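Local coordinates for capsular polysaccharide biosynthesis protein (Burkholderia pseudomallei, PDB 4BQN) that binds coenzyme A and probably acts as an acetyltransferase in the biosynthesis of capsular polysaccharide, at residues Q96-E101 / A204-E209; A20-S25 / E209-C214. The protein carries 1 engineered substitution. All coordinates share one frame; numbering follows the deposited sequence. Where two conformers were deposited one is given.

How the contacts relate
Both contacts bear on helix 204-217, contact 1 on its first six residues and contact 2 on the next turn and a half, with Glu209 common to the two; their centres lie 11 Å apart. Along the chain contact 1 is nested inside the loop that contact 2 closes. The opposing elements are the loop after strand 91-94, an outermost strand of the four-stranded parallel sheet, and helix 15-24, which follows strand 6-11. Direct packing joins the contacts, with Met98 CE 3.8 Å from Ile210 CG2 and Met207 CB 3.8 Å from Met22 CE. One helix therefore backs the coenzyme A-binding loop at its start and packs on helix 15-24 farther along.

Contact 1 (Q96-E101 / A204-E209); sequences QYMHWE and AALMRE. With COA (coenzyme A), chain C.
Met98 meets Leu206 and Met207 through the outer end of its side chain, and sulfur and methyl take different partners. Met98 SD lies 4.1 Å from Leu206 CG, where the two side chains run past each other in opposite senses. The terminal methyl instead reaches the other thioether, with Met98 CE 4.1 Å from Met207 SD. Two bends bring that sulfur to the loop: Met207 turns at both chi2 and chi3, although its first side-chain bond does not aim there. Phe185 and Ile186 of helix 183-189 also pack on Leu206.

The neighbours of Met98 in the loop serve the cofactor. His99 lays its ring over the adenine, with COA C4A above the ring centre. Its NE2 donates to Glu101 OE2 at 2.8 Å, nearly straight (173°); OE2 accepts through its anti lone pair and lies 4° out of the imidazole plane. This bond should restrain rotation of the ring over the adenine. The Tyr97 hydroxyl accepts from the pantetheine amide, COA N8P to Tyr97 OH 3.1 Å. Chemically, then, polar and aromatic groups hold coenzyme A, whereas Met98, in this conformer, meets the helix by apolar contact alone; its two conformers suggest only loose orientation.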
loop_
_atom_site.group_PDB
_atom_site.type_symbol
_atom_site.label_atom_id
_atom_site.label_comp_id
_atom_site.label_asym_id
_atom_site.label_seq_id
_atom_site.Cartn_x
_atom_site.Cartn_y
_atom_site.Cartn_z
ATOM N N GLN A 96 2.904 -8.241 7.193
ATOM C CA GLN A 96 2.365 -8.154 5.861
ATOM C C GLN A 96 2.598 -6.773 5.234
ATOM O O GLN A 96 2.421 -5.743 5.899
ATOM C CB GLN A 96 0.863 -8.415 5.942
ATOM C CG GLN A 96 0.104 -8.303 4.629
ATOM C CD GLN A 96 -1.304 -8.822 4.801
ATOM O OE1 GLN A 96 -2.030 -8.368 5.683
ATOM N NE2 GLN A 96 -1.692 -9.805 3.973
ATOM N N TYR A 97 2.982 -6.771 3.955
ATOM C CA TYR A 97 2.994 -5.567 3.146
ATOM C C TYR A 97 1.571 -5.403 2.606
ATOM O O TYR A 97 1.077 -6.239 1.825
ATOM C CB TYR A 97 4.014 -5.660 2.017
ATOM C CG TYR A 97 3.974 -4.452 1.124
ATOM C CD1 TYR A 97 4.334 -3.188 1.605
ATOM C CD2 TYR A 97 3.541 -4.559 -0.194
ATOM C CE1 TYR A 97 4.291 -2.071 0.789
ATOM C CE2 TYR A 97 3.493 -3.445 -1.024
ATOM C CZ TYR A 97 3.865 -2.205 -0.524
ATOM O OH TYR A 97 3.840 -1.093 -1.319
ATOM N N MET A 98 0.886 -4.358 3.048
ATOM C CA MET A 98 -0.530 -4.217 2.760
ATOM C C MET A 98 -0.726 -3.490 1.426
ATOM O O MET A 98 -0.438 -2.301 1.307
ATOM C CB MET A 98 -1.211 -3.466 3.906
ATOM C CG MET A 98 -1.142 -4.218 5.213
ATOM S SD MET A 98 -1.606 -3.240 6.654
ATOM C CE MET A 98 -0.056 -2.388 6.981
ATOM N N HIS A 99 -1.251 -4.202 0.437
ATOM C CA HIS A 99 -1.495 -3.674 -0.897
ATOM C C HIS A 99 -2.853 -4.214 -1.322
ATOM O O HIS A 99 -3.134 -5.409 -1.159
ATOM C CB HIS A 99 -0.357 -4.095 -1.829
ATOM C CG HIS A 99 -0.521 -3.679 -3.255
ATOM N ND1 HIS A 99 0.347 -2.808 -3.882
ATOM C CD2 HIS A 99 -1.420 -4.059 -4.196
ATOM C CE1 HIS A 99 -0.013 -2.672 -5.145
ATOM N NE2 HIS A 99 -1.087 -3.415 -5.361
ATOM N N TRP A 100 -3.706 -3.333 -1.829
ATOM C CA TRP A 100 -5.078 -3.711 -2.155
ATOM C C TRP A 100 -5.607 -2.755 -3.202
ATOM O O TRP A 100 -5.761 -1.564 -2.923
ATOM C CB TRP A 100 -5.936 -3.623 -0.890
ATOM C CG TRP A 100 -7.341 -4.074 -1.056
ATOM C CD1 TRP A 100 -8.448 -3.294 -1.295
ATOM C CD2 TRP A 100 -7.817 -5.422 -0.921
ATOM N NE1 TRP A 100 -9.580 -4.087 -1.340
ATOM C CE2 TRP A 100 -9.219 -5.394 -1.126
ATOM C CE3 TRP A 100 -7.194 -6.656 -0.663
ATOM C CZ2 TRP A 100 -10.006 -6.543 -1.055
ATOM C CZ3 TRP A 100 -7.976 -7.799 -0.591
ATOM C CH2 TRP A 100 -9.367 -7.736 -0.802
ATOM N N GLU A 101 -5.901 -3.273 -4.393
ATOM C CA GLU A 101 -6.364 -2.453 -5.530
ATOM C C GLU A 101 -7.890 -2.393 -5.624
ATOM O O GLU A 101 -8.428 -1.817 -6.555
ATOM C CB GLU A 101 -5.744 -2.962 -6.842
ATOM C CG GLU A 101 -4.239 -2.811 -6.826
ATOM C CD GLU A 101 -3.562 -3.467 -7.996
ATOM O OE1 GLU A 101 -4.204 -3.612 -9.055
ATOM O OE2 GLU A 101 -2.385 -3.833 -7.836
ATOM N N ALA A 204 -6.260 4.861 8.749
ATOM C CA ALA A 204 -6.143 4.672 10.194
ATOM C C ALA A 204 -6.732 3.365 10.702
ATOM O O ALA A 204 -6.118 2.688 11.532
ATOM C CB ALA A 204 -6.795 5.826 10.932
ATOM N N ALA A 205 -7.937 3.035 10.242
ATOM C CA ALA A 205 -8.619 1.835 10.745
ATOM C C ALA A 205 -7.773 0.593 10.462
ATOM O O ALA A 205 -7.628 -0.293 11.314
ATOM C CB ALA A 205 -9.988 1.704 10.100
ATOM N N LEU A 206 -7.210 0.512 9.263
ATOM C CA LEU A 206 -6.374 -0.634 8.918
ATOM C C LEU A 206 -5.023 -0.618 9.657
ATOM O O LEU A 206 -4.545 -1.674 10.090
ATOM C CB LEU A 206 -6.197 -0.777 7.406
ATOM C CG LEU A 206 -5.471 -2.061 6.973
ATOM C CD1 LEU A 206 -6.173 -3.308 7.503
ATOM C CD2 LEU A 206 -5.343 -2.097 5.465
ATOM N N MET A 207 -4.419 0.564 9.818
ATOM C CA MET A 207 -3.195 0.659 10.599
ATOM C C MET A 207 -3.421 0.222 12.044
ATOM O O MET A 207 -2.556 -0.444 12.620
ATOM C CB MET A 207 -2.629 2.088 10.555
ATOM C CG MET A 207 -2.046 2.486 9.195
ATOM S SD MET A 207 -0.822 1.358 8.498
ATOM C CE MET A 207 0.372 1.282 9.838
ATOM N N ARG A 208 -4.551 0.611 12.640
ATOM C CA ARG A 208 -4.866 0.143 13.994
ATOM C C ARG A 208 -4.979 -1.373 14.012
ATOM O O ARG A 208 -4.493 -2.031 14.937
ATOM C CB ARG A 208 -6.144 0.766 14.520
ATOM C CG ARG A 208 -6.011 2.248 14.826
ATOM C CD ARG A 208 -7.207 2.740 15.619
ATOM N NE ARG A 208 -8.478 2.615 14.911
ATOM C CZ ARG A 208 -9.028 3.568 14.154
ATOM N NH1 ARG A 208 -8.389 4.720 13.932
ATOM N NH2 ARG A 208 -10.208 3.357 13.581
ATOM N N GLU A 209 -5.640 -1.936 13.003
ATOM C CA GLU A 209 -5.853 -3.380 12.987
ATOM C C GLU A 209 -4.529 -4.145 12.917
ATOM O O GLU A 209 -4.314 -5.093 13.686
ATOM C CB GLU A 209 -6.791 -3.810 11.849
ATOM C CG GLU A 209 -7.409 -5.177 12.100
ATOM C CD GLU A 209 -8.348 -5.192 13.300
ATOM O OE1 GLU A 209 -9.022 -4.167 13.572
ATOM O OE2 GLU A 209 -8.412 -6.227 13.995
HETATM N N1A COA C . -0.831 -7.073 -5.297
HETATM C C2A COA C . -0.291 -6.582 -6.441
HETATM N N3A COA C . 0.932 -6.026 -6.484
HETATM C C4A COA C . 1.681 -5.979 -5.359
HETATM C C5A COA C . 1.165 -6.499 -4.099
HETATM C C6A COA C . -0.175 -7.071 -4.119
HETATM N N6A COA C . -0.716 -7.561 -2.984
HETATM N N7A COA C . 2.109 -6.319 -3.145
HETATM C C8A COA C . 3.166 -5.733 -3.761
HETATM N N9A COA C . 2.894 -5.511 -5.067
HETATM C C1B COA C . 3.776 -4.949 -6.097
HETATM C C2B COA C . 4.729 -3.866 -5.626
HETATM O O2B COA C . 4.095 -2.586 -5.674
HETATM C C3B COA C . 5.841 -4.032 -6.650
HETATM O O3B COA C . 5.376 -3.429 -7.873
HETATM P P3B COA C . 6.352 -3.141 -9.118
HETATM O O7A COA C . 5.478 -2.358 -10.066
HETATM O O8A COA C . 7.475 -2.327 -8.533
HETATM O O9A COA C . 6.785 -4.490 -9.642
HETATM C C4B COA C . 5.902 -5.545 -6.852
HETATM O O4B COA C . 4.613 -6.041 -6.487
HETATM C C5B COA C . 6.982 -6.246 -6.026
HETATM O O5B COA C . 6.757 -5.904 -4.663
HETATM P P1A COA C . 6.799 -6.986 -3.502
HETATM O O1A COA C . 6.362 -6.274 -2.256
HETATM O O2A COA C . 6.045 -8.222 -3.895
HETATM O O3A COA C . 8.324 -7.446 -3.366
HETATM P P2A COA C . 9.723 -6.701 -3.076
HETATM O O4A COA C . 10.566 -6.836 -4.319
HETATM O O5A COA C . 10.243 -7.316 -1.806
HETATM O O6A COA C . 9.396 -5.159 -2.858
HETATM C CBP COA C . 8.625 -3.093 -1.915
HETATM C CCP COA C . 8.969 -4.552 -1.622
HETATM C CDP COA C . 8.157 -2.397 -0.642
HETATM C CEP COA C . 9.897 -2.392 -2.360
HETATM C CAP COA C . 7.532 -3.075 -3.016
HETATM O OAP COA C . 6.298 -3.560 -2.484
HETATM C C9P COA C . 7.258 -1.756 -3.721
HETATM O O9P COA C . 7.948 -1.407 -4.671
HETATM N N8P COA C . 6.211 -1.027 -3.319
HETATM C C7P COA C . 5.831 0.217 -3.978
HETATM C C6P COA C . 6.722 1.407 -3.668
HETATM C C5P COA C . 6.653 1.674 -2.189
HETATM O O5P COA C . 7.439 1.152 -1.413
HETATM N N4P COA C . 5.694 2.498 -1.810
HETATM C C3P COA C . 5.500 2.845 -0.431
HETATM C C2P COA C . 4.091 2.494 -0.013
HETATM S S1P COA C . 4.066 2.357 1.730
#

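Contact 2 (A20-S25 / E209-C214); sequences AKMLNS and EIAARC
Ala211 and Leu23 have the most surface buried here, with Met22 joining them from the same helix as Leu23. The methyl of Ala211 points at helix 15-24 and is met by two side chains: Met22 CG stands 3.7 Å from Ala211 CB, and Leu23 CD2 is 3.9 Å from that same carbon. In Leu23, chi1 (-73°, CG anti to the carbonyl carbon) turns the branch across, and chi2 then sets CD2 3.6 Å from Ala211 O. Leu23 CD2 also reaches one turn on, 4.4 Å from Cys214 CB. Met22 touches through its CG, before the chain bends at chi2 and chi3 toward Met207 and Arg208.

The axes of segments 20-24 and 209-214 cross at -67° and come within 9.4 Å. At Leu23 and Ala211 the CA atoms are just 5.9 Å apart, a spacing that the small alanine side chain permits. Helix 15-24 lies in the connection between the adjacent parallel strands 6-11 and 33-35, a beta-alpha-beta unit, and rests on the sheet: Ala20 packs on Tyr8 and Leu35, and Leu23 on Tyr8. This crossing thus ties helix 204-217 to that layer. Phe227 packs on both Met22 and Ala211.

Beyond Leu23, Met22 O accepts from both Ser25 N and Ser25 OG, the hydroxyl at 2.7 Å. Along helix 204-217, Arg213 grips Glu209 side-on, its NE and NH2 both donating to OE2, with Arg213 NH2 2.9 Å from Glu209 OE2.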
loop_
_atom_site.group_PDB
_atom_site.type_symbol
_atom_site.label_atom_id
_atom_site.label_comp_id
_atom_site.label_asym_id
_atom_site.label_seq_id
_atom_site.Cartn_x
_atom_site.Cartn_y
_atom_site.Cartn_z
ATOM N N ALA A 20 5.113 1.933 13.483
ATOM C CA ALA A 20 5.796 2.342 14.709
ATOM C C ALA A 20 5.039 3.479 15.413
ATOM O O ALA A 20 4.886 3.470 16.636
ATOM C CB ALA A 20 7.221 2.762 14.402
ATOM N N LYS A 21 4.569 4.459 14.637
ATOM C CA LYS A 21 3.818 5.578 15.193
ATOM C C LYS A 21 2.548 5.058 15.882
ATOM O O LYS A 21 2.195 5.488 16.988
ATOM C CB LYS A 21 3.484 6.585 14.086
ATOM C CG LYS A 21 2.931 7.919 14.564
ATOM C CD LYS A 21 4.013 8.843 15.115
ATOM C CE LYS A 21 4.790 9.543 14.011
ATOM N NZ LYS A 21 5.854 10.415 14.582
ATOM N N MET A 22 1.861 4.127 15.224
ATOM C CA MET A 22 0.630 3.596 15.782
ATOM C C MET A 22 0.904 2.811 17.063
ATOM O O MET A 22 0.243 3.036 18.069
ATOM C CB MET A 22 -0.083 2.733 14.733
ATOM C CG MET A 22 -1.493 2.313 15.114
ATOM S SD MET A 22 -2.598 3.703 15.373
ATOM C CE MET A 22 -2.986 4.173 13.687
ATOM N N LEU A 23 1.884 1.908 17.027
ATOM C CA LEU A 23 2.242 1.132 18.224
ATOM C C LEU A 23 2.634 2.012 19.407
ATOM O O LEU A 23 2.183 1.778 20.539
ATOM C CB LEU A 23 3.356 0.137 17.923
ATOM C CG LEU A 23 2.917 -1.072 17.081
ATOM C CD1 LEU A 23 4.155 -1.775 16.533
ATOM C CD2 LEU A 23 2.035 -2.035 17.883
ATOM N N ASN A 24 3.424 3.052 19.141
ATOM C CA ASN A 24 3.867 3.961 20.197
ATOM C C ASN A 24 2.705 4.702 20.850
ATOM O O ASN A 24 2.834 5.174 21.972
ATOM C CB ASN A 24 4.869 4.970 19.637
ATOM C CG ASN A 24 6.241 4.369 19.406
ATOM O OD1 ASN A 24 6.524 3.229 19.793
ATOM N ND2 ASN A 24 7.119 5.149 18.783
ATOM N N SER A 25 1.575 4.795 20.150
ATOM C CA SER A 25 0.388 5.474 20.684
ATOM C C SER A 25 -0.458 4.610 21.629
ATOM O O SER A 25 -1.406 5.115 22.223
ATOM C CB SER A 25 -0.482 6.031 19.543
ATOM O OG SER A 25 -1.366 5.054 19.017
ATOM N N GLU A 209 -5.640 -1.936 13.003
ATOM C CA GLU A 209 -5.853 -3.380 12.987
ATOM C C GLU A 209 -4.529 -4.145 12.917
ATOM O O GLU A 209 -4.314 -5.093 13.686
ATOM C CB GLU A 209 -6.791 -3.810 11.849
ATOM C CG GLU A 209 -7.409 -5.177 12.100
ATOM C CD GLU A 209 -8.348 -5.192 13.300
ATOM O OE1 GLU A 209 -9.022 -4.167 13.572
ATOM O OE2 GLU A 209 -8.412 -6.227 13.995
ATOM N N ILE A 210 -3.631 -3.744 12.015
ATOM C CA ILE A 210 -2.346 -4.446 11.897
ATOM C C ILE A 210 -1.493 -4.251 13.155
ATOM O O ILE A 210 -0.845 -5.195 13.613
ATOM C CB ILE A 210 -1.581 -4.093 10.587
ATOM C CG1 ILE A 210 -0.397 -5.024 10.348
ATOM C CG2 ILE A 210 -1.119 -2.653 10.568
ATOM C CD1 ILE A 210 -0.805 -6.434 10.049
ATOM N N ALA A 211 -1.514 -3.046 13.732
ATOM C CA ALA A 211 -0.800 -2.803 14.992
ATOM C C ALA A 211 -1.348 -3.723 16.098
ATOM O O ALA A 211 -0.581 -4.276 16.886
ATOM C CB ALA A 211 -0.915 -1.346 15.397
ATOM N N ALA A 212 -2.669 -3.888 16.158
ATOM C CA ALA A 212 -3.269 -4.819 17.112
ATOM C C ALA A 212 -2.747 -6.243 16.909
ATOM O O ALA A 212 -2.415 -6.928 17.891
ATOM C CB ALA A 212 -4.786 -4.774 17.016
ATOM N N ARG A 213 -2.650 -6.700 15.657
ATOM C CA ARG A 213 -2.152 -8.052 15.402
ATOM C C ARG A 213 -0.691 -8.190 15.805
ATOM O O ARG A 213 -0.282 -9.249 16.268
ATOM C CB ARG A 213 -2.373 -8.498 13.956
ATOM C CG ARG A 213 -3.782 -8.289 13.392
ATOM C CD ARG A 213 -4.913 -8.767 14.300
ATOM N NE ARG A 213 -6.214 -8.392 13.737
ATOM C CZ ARG A 213 -6.850 -9.043 12.761
ATOM N NH1 ARG A 213 -6.329 -10.151 12.218
ATOM N NH2 ARG A 213 -8.030 -8.584 12.334
ATOM N N CYS A 214 0.091 -7.130 15.647
ATOM C CA CYS A 214 1.454 -7.150 16.138
ATOM C C CYS A 214 1.474 -7.342 17.654
ATOM O O CYS A 214 2.252 -8.136 18.171
ATOM C CB CYS A 214 2.174 -5.853 15.786
ATOM S SG CYS A 214 2.529 -5.657 14.037
#